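Protein CsuE (Acinetobacter baumannii, PDB 6FJY) serves as the tip adhesion subunit of archaic chaperone-usher Csu pili, through which the bacterium probably attaches to surfaces during biofilm formation. Local coordinates at residues K128-Y133 and G166-G171. Sequence-based numbering, arbitrary orientation.
Sequences KVKWFY and GADSLG
Trp-131 reaches across to Ser-169 with the edge of its indole: Trp-131 NE1 lies 2.7 Å from Ser-169 OG, the N-H pointing almost straight at the oxygen (171°), which sits within 2° of the ring plane. CG anti to the carbonyl carbon (chi1 -49°) swings the ring toward the neighbouring strand, where the indole N-H, in a buried setting, finds its acceptor. One face of the same ring is packed by Val-129 CG1, 3.4 Å above the plane and offset toward the rim; the hydrogen bond at the edge and the methyl on the face together probably limit rotation of the indole.

On the other face of the sheet Lys-130 and Asp-168 run side by side in a non-hydrogen-bonded pair. The lysine chain is bent at chi3 and chi4, curling its aliphatic part round Asp-168 OD1. Lys-130 NZ lies 2.9 Å from Asp-168 OD1, on its syn lone pair, with a weak second bond to Asp-168 OD2. Glu-53 of strand 47-54 makes a long, weak ion pair with the same ammonium and may add to the negative field around it. Toward the start of 128-133, Lys-128 CG lies alongside Leu-170 CG at 3.9 Å; past Lys-130, toward its end, Gly-166 CA rests over the Phe-132 ring, 3.9 Å from its centroid, in a CH-pi contact.

Four backbone bonds link Val-129 with Ser-169 and Trp-131 with Ala-167, Trp-131 N to Ala-167 O being 2.7 Å. Val-4 of strand 2-4 packs on Trp-131, Ala-167 and Ser-169, whereas strand 47-54 flanks 128-133 on its other edge. Side chains thus alternate along adjacent antiparallel strands, Val-129, Trp-131, Ala-167 and Ser-169 facing the interior and Lys-130 and Asp-168 the other side, as expected in a sheet of an Ig-like beta sandwich, the fold of this adhesin.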
ATOM      1  N   LYS D 128      19.081 -15.510  13.783  1.00 75.94           N
ATOM      2  CA  LYS D 128      19.367 -16.295  14.975  1.00 78.20           C
ATOM      3  C   LYS D 128      20.431 -15.571  15.781  1.00 74.57           C
ATOM      4  O   LYS D 128      21.543 -15.342  15.290  1.00 76.37           O
ATOM      5  CB  LYS D 128      19.834 -17.708  14.612  1.00 87.89           C
ATOM      6  CG  LYS D 128      18.745 -18.582  14.007  1.00 96.08           C
ATOM      7  CD  LYS D 128      19.246 -19.995  13.735  1.00100.97           C
ATOM      8  CE  LYS D 128      19.640 -20.711  15.017  1.00 92.42           C
ATOM      9  NZ  LYS D 128      20.241 -22.056  14.748  1.00 84.84           N
ATOM     10  N   VAL D 129      20.098 -15.216  17.011  1.00 70.15           N
ATOM     11  CA  VAL D 129      21.008 -14.474  17.869  1.00 80.67           C
ATOM     12  C   VAL D 129      21.146 -15.202  19.197  1.00 83.92           C
ATOM     13  O   VAL D 129      20.155 -15.654  19.784  1.00 72.30           O
ATOM     14  CB  VAL D 129      20.532 -13.019  18.090  1.00 70.83           C
ATOM     15  CG1 VAL D 129      21.526 -12.256  18.945  1.00 72.41           C
ATOM     16  CG2 VAL D 129      20.347 -12.313  16.757  1.00 61.87           C
ATOM     17  N   LYS D 130      22.383 -15.319  19.664  1.00 78.40           N
ATOM     18  CA  LYS D 130      22.675 -15.793  21.003  1.00 76.48           C
ATOM     19  C   LYS D 130      22.873 -14.576  21.891  1.00 75.27           C
ATOM     20  O   LYS D 130      23.722 -13.725  21.604  1.00 64.12           O
ATOM     21  CB  LYS D 130      23.911 -16.694  21.019  1.00 77.82           C
ATOM     22  CG  LYS D 130      24.114 -17.442  22.337  1.00 76.20           C
ATOM     23  CD  LYS D 130      25.227 -18.491  22.212  1.00 85.23           C
ATOM     24  CE  LYS D 130      24.882 -19.584  21.208  1.00 82.66           C
ATOM     25  NZ  LYS D 130      23.978 -20.624  21.791  1.00 93.72           N
ATOM     26  N   TRP D 131      22.081 -14.498  22.958  1.00 80.11           N
ATOM     27  CA  TRP D 131      22.097 -13.390  23.898  1.00 69.04           C
ATOM     28  C   TRP D 131      22.693 -13.836  25.224  1.00 80.35           C
ATOM     29  O   TRP D 131      22.417 -14.939  25.706  1.00 63.55           O
ATOM     30  CB  TRP D 131      20.685 -12.858  24.136  1.00 73.17           C
ATOM     31  CG  TRP D 131      19.920 -12.596  22.883  1.00 62.86           C
ATOM     32  CD1 TRP D 131      19.177 -13.487  22.177  1.00 61.56           C
ATOM     33  CD2 TRP D 131      19.823 -11.350  22.190  1.00 72.88           C
ATOM     34  NE1 TRP D 131      18.620 -12.879  21.083  1.00 67.01           N
ATOM     35  CE2 TRP D 131      18.998 -11.561  21.069  1.00 76.44           C
ATOM     36  CE3 TRP D 131      20.344 -10.072  22.416  1.00 71.36           C
ATOM     37  CZ2 TRP D 131      18.690 -10.542  20.169  1.00 75.78           C
ATOM     38  CZ3 TRP D 131      20.033  -9.062  21.520  1.00 62.35           C
ATOM     39  CH2 TRP D 131      19.219  -9.304  20.412  1.00 67.42           C
ATOM     40  N   PHE D 132      23.507 -12.961  25.807  1.00 88.93           N
ATOM     41  CA  PHE D 132      24.062 -13.130  27.144  1.00 72.41           C
ATOM     42  C   PHE D 132      23.701 -11.860  27.905  1.00 78.63           C
ATOM     43  O   PHE D 132      24.228 -10.784  27.601  1.00 69.40           O
ATOM     44  CB  PHE D 132      25.580 -13.338  27.098  1.00 80.35           C
ATOM     45  CG  PHE D 132      26.034 -14.426  26.148  1.00 84.05           C
ATOM     46  CD1 PHE D 132      26.092 -14.202  24.778  1.00 81.71           C
ATOM     47  CD2 PHE D 132      26.437 -15.662  26.634  1.00 85.61           C
ATOM     48  CE1 PHE D 132      26.522 -15.201  23.905  1.00 75.17           C
ATOM     49  CE2 PHE D 132      26.875 -16.666  25.773  1.00 95.76           C
ATOM     50  CZ  PHE D 132      26.919 -16.436  24.408  1.00 91.13           C
ATOM     51  N   TYR D 133      22.789 -11.966  28.872  1.00 85.01           N
ATOM     52  CA  TYR D 133      22.259 -10.775  29.522  1.00 80.13           C
ATOM     53  C   TYR D 133      22.158 -10.965  31.029  1.00 78.39           C
ATOM     54  O   TYR D 133      22.008 -12.084  31.529  1.00 69.76           O
ATOM     55  CB  TYR D 133      20.876 -10.387  28.965  1.00 72.40           C
ATOM     56  CG  TYR D 133      19.833 -11.474  29.069  1.00 78.30           C
ATOM     57  CD1 TYR D 133      19.024 -11.586  30.199  1.00 77.14           C
ATOM     58  CD2 TYR D 133      19.647 -12.384  28.038  1.00 78.55           C
ATOM     59  CE1 TYR D 133      18.069 -12.574  30.296  1.00 69.52           C
ATOM     60  CE2 TYR D 133      18.688 -13.382  28.127  1.00 80.18           C
ATOM     61  CZ  TYR D 133      17.908 -13.477  29.258  1.00 69.41           C
ATOM     62  OH  TYR D 133      16.962 -14.472  29.343  1.00 71.95           O
ATOM     63  N   GLY D 166      24.341 -18.609  27.279  1.00 96.45           N
ATOM     64  CA  GLY D 166      23.535 -17.796  26.389  1.00 92.52           C
ATOM     65  C   GLY D 166      22.154 -18.362  26.121  1.00 86.72           C
ATOM     66  O   GLY D 166      21.784 -19.459  26.548  1.00 83.31           O
ATOM     67  N   ALA D 167      21.364 -17.563  25.400  1.00 91.58           N
ATOM     68  CA  ALA D 167      20.007 -17.927  25.012  1.00 88.02           C
ATOM     69  C   ALA D 167      19.755 -17.472  23.584  1.00 82.01           C
ATOM     70  O   ALA D 167      20.079 -16.339  23.218  1.00 79.18           O
ATOM     71  CB  ALA D 167      18.965 -17.308  25.949  1.00 87.67           C
ATOM     72  N   ASP D 168      19.150 -18.349  22.790  1.00 73.41           N
ATOM     73  CA  ASP D 168      19.054 -18.178  21.349  1.00 75.90           C
ATOM     74  C   ASP D 168      17.650 -17.745  20.954  1.00 70.36           C
ATOM     75  O   ASP D 168      16.675 -18.443  21.245  1.00 66.08           O
ATOM     76  CB  ASP D 168      19.433 -19.474  20.637  1.00 78.73           C
ATOM     77  CG  ASP D 168      20.832 -19.911  20.964  1.00 88.77           C
ATOM     78  OD1 ASP D 168      21.672 -19.021  21.217  1.00 90.27           O
ATOM     79  OD2 ASP D 168      21.097 -21.132  20.971  1.00 94.17           O
ATOM     80  N   SER D 169      17.557 -16.605  20.274  1.00 76.97           N
ATOM     81  CA  SER D 169      16.332 -16.150  19.636  1.00 59.86           C
ATOM     82  C   SER D 169      16.352 -16.516  18.157  1.00 72.96           C
ATOM     83  O   SER D 169      17.404 -16.740  17.558  1.00 62.10           O
ATOM     84  CB  SER D 169      16.146 -14.634  19.801  1.00 58.48           C
ATOM     85  OG  SER D 169      17.080 -13.888  19.044  1.00 60.83           O
ATOM     86  N   LEU D 170      15.159 -16.583  17.578  1.00 81.40           N
ATOM     87  CA  LEU D 170      14.962 -17.011  16.201  1.00 83.27           C
ATOM     88  C   LEU D 170      13.746 -16.282  15.655  1.00 86.17           C
ATOM     89  O   LEU D 170      12.662 -16.351  16.244  1.00 83.12           O
ATOM     90  CB  LEU D 170      14.748 -18.529  16.112  1.00 94.88           C
ATOM     91  CG  LEU D 170      15.049 -19.308  14.821  1.00 95.20           C
ATOM     92  CD1 LEU D 170      14.519 -20.749  14.926  1.00 98.23           C
ATOM     93  CD2 LEU D 170      14.530 -18.638  13.558  1.00 80.30           C
ATOM     94  N   GLY D 171      13.925 -15.593  14.535  1.00 83.08           N
ATOM     95  CA  GLY D 171      12.803 -14.960  13.874  1.00 70.67           C
ATOM     96  C   GLY D 171      13.020 -14.908  12.379  1.00 68.44           C
ATOM     97  O   GLY D 171      14.150 -14.964  11.888  1.00 59.35           O
TER